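PDB 4V1T: LYND from Lyngbya aestuarii, which is a YcaO-family cyclodehydratase that probably uses ATP and magnesium to turn cysteine residues of precursor peptides into thiazolines. Local coordinates for residues P437-L446 / F485-P495. Residues are numbered along the deposited sequence; the frame is centred on the assembly and turned at random.
Sequences PRKRATLAEL and FDASQAIEWTP
Pro437 meets Thr494 and Pro495 across the start of an antiparallel pairing: its carbonyl O accepts a hydrogen bond from Thr494 OG1 at 2.8 Å, while its CB rests on Pro495 CG. Arg438, long enough to reach Glu492 though bent at chi3 (-66°), makes a weak salt bridge from NH1 to OE1 (3.4 Å), which comes in at the guanidinium edge, the carboxylate plane turned 84° against it. Glu436 O also holds Arg438 NE, and Tyr516 OH Glu492 OE1. Lys439 exchanges two backbone hydrogen bonds with Trp493. The flat guanidinium of Arg440 lays one face on Ala490 CB. Ala441, small enough to fit beside the indole, offers a carbonyl O met from opposite faces of its carbonyl plane by Trp493 NE1 (2.8 Å) and Ile491 N (3.0 Å); lying almost in the ring plane, it helps set the indole's rotation. Thr442, whose short hydroxyl suits an N-cap, accepts weakly at OG1 from Glu445 N, and Glu445 OE1 weakly from Thr442 N, a capping box. Leucines give the rings apolar surface: Leu443 CD1 packs against Phe485 CE2, and Leu446 CD1 makes a CH-pi contact with Trp493, opposite Ile491 CD1. Strand 439-441 pairs antiparallel with strand 491-498, which also pairs with strands 503-508 and 716-719.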
# COMPACT_ATOMS: atom_id res chain seq x y z
N PRO B 437 -30.24 -15.46 13.58
CA PRO B 437 -31.01 -16.20 14.59
C PRO B 437 -32.40 -15.62 14.79
O PRO B 437 -32.54 -14.46 15.14
CB PRO B 437 -30.16 -16.04 15.86
CG PRO B 437 -29.29 -14.87 15.61
CD PRO B 437 -29.01 -14.88 14.14
N ARG B 438 -33.41 -16.46 14.56
CA ARG B 438 -34.80 -16.02 14.54
C ARG B 438 -35.71 -17.09 15.10
O ARG B 438 -35.43 -18.28 14.97
CB ARG B 438 -35.24 -15.73 13.10
CG ARG B 438 -34.88 -14.37 12.58
CD ARG B 438 -35.19 -14.30 11.09
NE ARG B 438 -34.33 -15.19 10.33
CZ ARG B 438 -34.52 -15.49 9.06
NH1 ARG B 438 -35.55 -14.98 8.39
NH2 ARG B 438 -33.69 -16.30 8.45
N LYS B 439 -36.81 -16.64 15.71
CA LYS B 439 -37.87 -17.53 16.13
C LYS B 439 -39.21 -16.80 15.97
O LYS B 439 -39.37 -15.68 16.43
CB LYS B 439 -37.68 -17.98 17.58
CG LYS B 439 -38.66 -19.06 18.01
CD LYS B 439 -38.18 -19.83 19.23
CE LYS B 439 -38.16 -18.94 20.46
NZ LYS B 439 -37.80 -19.72 21.68
N ARG B 440 -40.16 -17.45 15.30
CA ARG B 440 -41.49 -16.88 15.06
C ARG B 440 -42.37 -17.04 16.30
O ARG B 440 -42.61 -18.14 16.76
CB ARG B 440 -42.14 -17.57 13.86
CG ARG B 440 -43.52 -17.05 13.48
CD ARG B 440 -44.04 -17.78 12.25
NE ARG B 440 -45.34 -17.28 11.81
CZ ARG B 440 -46.51 -17.74 12.24
NH1 ARG B 440 -46.57 -18.72 13.14
NH2 ARG B 440 -47.64 -17.22 11.77
N ALA B 441 -42.84 -15.92 16.83
CA ALA B 441 -43.66 -15.95 18.03
C ALA B 441 -44.34 -14.61 18.24
O ALA B 441 -43.92 -13.60 17.67
CB ALA B 441 -42.81 -16.29 19.24
N THR B 442 -45.37 -14.60 19.08
CA THR B 442 -46.02 -13.36 19.46
C THR B 442 -45.40 -12.81 20.75
O THR B 442 -44.67 -13.51 21.44
CB THR B 442 -47.53 -13.54 19.68
OG1 THR B 442 -47.76 -14.17 20.94
CG2 THR B 442 -48.15 -14.38 18.56
N LEU B 443 -45.72 -11.56 21.06
CA LEU B 443 -45.23 -10.93 22.28
C LEU B 443 -45.63 -11.75 23.50
O LEU B 443 -44.88 -11.84 24.47
CB LEU B 443 -45.78 -9.50 22.40
CG LEU B 443 -45.33 -8.63 23.58
CD1 LEU B 443 -45.36 -7.17 23.17
CD2 LEU B 443 -46.21 -8.82 24.81
N ALA B 444 -46.81 -12.37 23.43
CA ALA B 444 -47.38 -13.10 24.56
C ALA B 444 -46.63 -14.40 24.85
O ALA B 444 -46.31 -14.68 26.01
CB ALA B 444 -48.85 -13.40 24.30
N GLU B 445 -46.35 -15.18 23.81
CA GLU B 445 -45.75 -16.51 24.00
C GLU B 445 -44.39 -16.40 24.67
O GLU B 445 -44.01 -17.26 25.46
CB GLU B 445 -45.61 -17.26 22.67
CG GLU B 445 -46.70 -16.99 21.66
CD GLU B 445 -46.66 -17.93 20.48
OE1 GLU B 445 -45.68 -17.87 19.71
OE2 GLU B 445 -47.61 -18.72 20.32
N LEU B 446 -43.66 -15.33 24.36
CA LEU B 446 -42.35 -15.09 24.94
C LEU B 446 -42.47 -14.44 26.31
O LEU B 446 -41.59 -14.59 27.16
CB LEU B 446 -41.51 -14.21 24.02
CG LEU B 446 -41.28 -14.75 22.61
CD1 LEU B 446 -40.36 -13.82 21.83
CD2 LEU B 446 -40.71 -16.17 22.62
N PHE B 485 -46.65 -1.06 16.50
CA PHE B 485 -46.45 -2.49 16.62
C PHE B 485 -47.73 -3.20 17.07
O PHE B 485 -48.14 -3.07 18.22
CB PHE B 485 -45.35 -2.74 17.63
CG PHE B 485 -45.10 -4.19 17.89
CD1 PHE B 485 -44.53 -4.97 16.92
CD2 PHE B 485 -45.43 -4.76 19.11
CE1 PHE B 485 -44.29 -6.30 17.15
CE2 PHE B 485 -45.20 -6.09 19.34
CZ PHE B 485 -44.63 -6.87 18.36
N ASP B 486 -48.36 -3.92 16.15
CA ASP B 486 -49.50 -4.78 16.48
C ASP B 486 -49.03 -6.05 17.20
O ASP B 486 -48.59 -7.02 16.57
CB ASP B 486 -50.28 -5.15 15.22
CG ASP B 486 -51.55 -5.93 15.52
OD1 ASP B 486 -51.94 -6.04 16.70
OD2 ASP B 486 -52.17 -6.45 14.56
N ALA B 487 -49.14 -6.03 18.52
CA ALA B 487 -48.64 -7.12 19.35
C ALA B 487 -49.39 -8.43 19.13
O ALA B 487 -48.94 -9.49 19.55
CB ALA B 487 -48.70 -6.72 20.81
N SER B 488 -50.54 -8.35 18.46
CA SER B 488 -51.32 -9.55 18.16
C SER B 488 -50.66 -10.36 17.03
O SER B 488 -50.92 -11.54 16.89
CB SER B 488 -52.75 -9.19 17.77
OG SER B 488 -52.79 -8.60 16.49
N GLN B 489 -49.81 -9.71 16.25
CA GLN B 489 -49.17 -10.36 15.12
C GLN B 489 -48.00 -11.24 15.55
O GLN B 489 -47.18 -10.83 16.38
CB GLN B 489 -48.66 -9.33 14.11
CG GLN B 489 -49.75 -8.50 13.46
CD GLN B 489 -50.65 -9.32 12.56
OE1 GLN B 489 -50.36 -10.46 12.23
NE2 GLN B 489 -51.77 -8.73 12.14
N ALA B 490 -47.94 -12.44 14.99
CA ALA B 490 -46.76 -13.28 15.14
C ALA B 490 -45.65 -12.64 14.30
O ALA B 490 -45.89 -12.18 13.19
CB ALA B 490 -47.03 -14.69 14.68
N ILE B 491 -44.45 -12.60 14.86
CA ILE B 491 -43.32 -11.94 14.21
C ILE B 491 -42.05 -12.72 14.50
O ILE B 491 -42.06 -13.65 15.29
CB ILE B 491 -43.14 -10.50 14.70
CG1 ILE B 491 -42.86 -10.50 16.20
CG2 ILE B 491 -44.38 -9.67 14.36
CD1 ILE B 491 -42.77 -9.14 16.81
N GLU B 492 -40.96 -12.32 13.85
CA GLU B 492 -39.67 -12.95 14.09
C GLU B 492 -38.88 -12.19 15.15
O GLU B 492 -38.58 -11.01 14.97
CB GLU B 492 -38.88 -13.05 12.79
CG GLU B 492 -39.47 -14.09 11.84
CD GLU B 492 -38.64 -14.30 10.59
OE1 GLU B 492 -38.02 -13.32 10.11
OE2 GLU B 492 -38.62 -15.43 10.08
N TRP B 493 -38.59 -12.86 16.26
CA TRP B 493 -37.77 -12.28 17.32
C TRP B 493 -36.36 -12.84 17.24
O TRP B 493 -36.17 -14.01 16.90
CB TRP B 493 -38.35 -12.57 18.70
CG TRP B 493 -39.75 -12.07 18.92
CD1 TRP B 493 -40.91 -12.66 18.50
CD2 TRP B 493 -40.14 -10.89 19.63
NE1 TRP B 493 -41.99 -11.92 18.91
CE2 TRP B 493 -41.54 -10.82 19.61
CE3 TRP B 493 -39.43 -9.88 20.29
CZ2 TRP B 493 -42.26 -9.79 20.22
CZ3 TRP B 493 -40.14 -8.85 20.89
CH2 TRP B 493 -41.54 -8.81 20.84
N THR B 494 -35.37 -12.00 17.53
CA THR B 494 -33.98 -12.41 17.52
C THR B 494 -33.44 -12.45 18.95
O THR B 494 -33.61 -11.48 19.69
CB THR B 494 -33.11 -11.47 16.66
OG1 THR B 494 -33.31 -11.79 15.28
CG2 THR B 494 -31.63 -11.62 16.98
N PRO B 495 -32.81 -13.56 19.35
CA PRO B 495 -32.24 -13.62 20.70
C PRO B 495 -31.08 -12.65 20.86
O PRO B 495 -30.22 -12.55 19.98
CB PRO B 495 -31.74 -15.07 20.82
CG PRO B 495 -31.49 -15.49 19.42
CD PRO B 495 -32.55 -14.81 18.61
O HOH W 1 -48.59 -11.42 22.01
O HOH W 2 -46.33 -10.28 19.04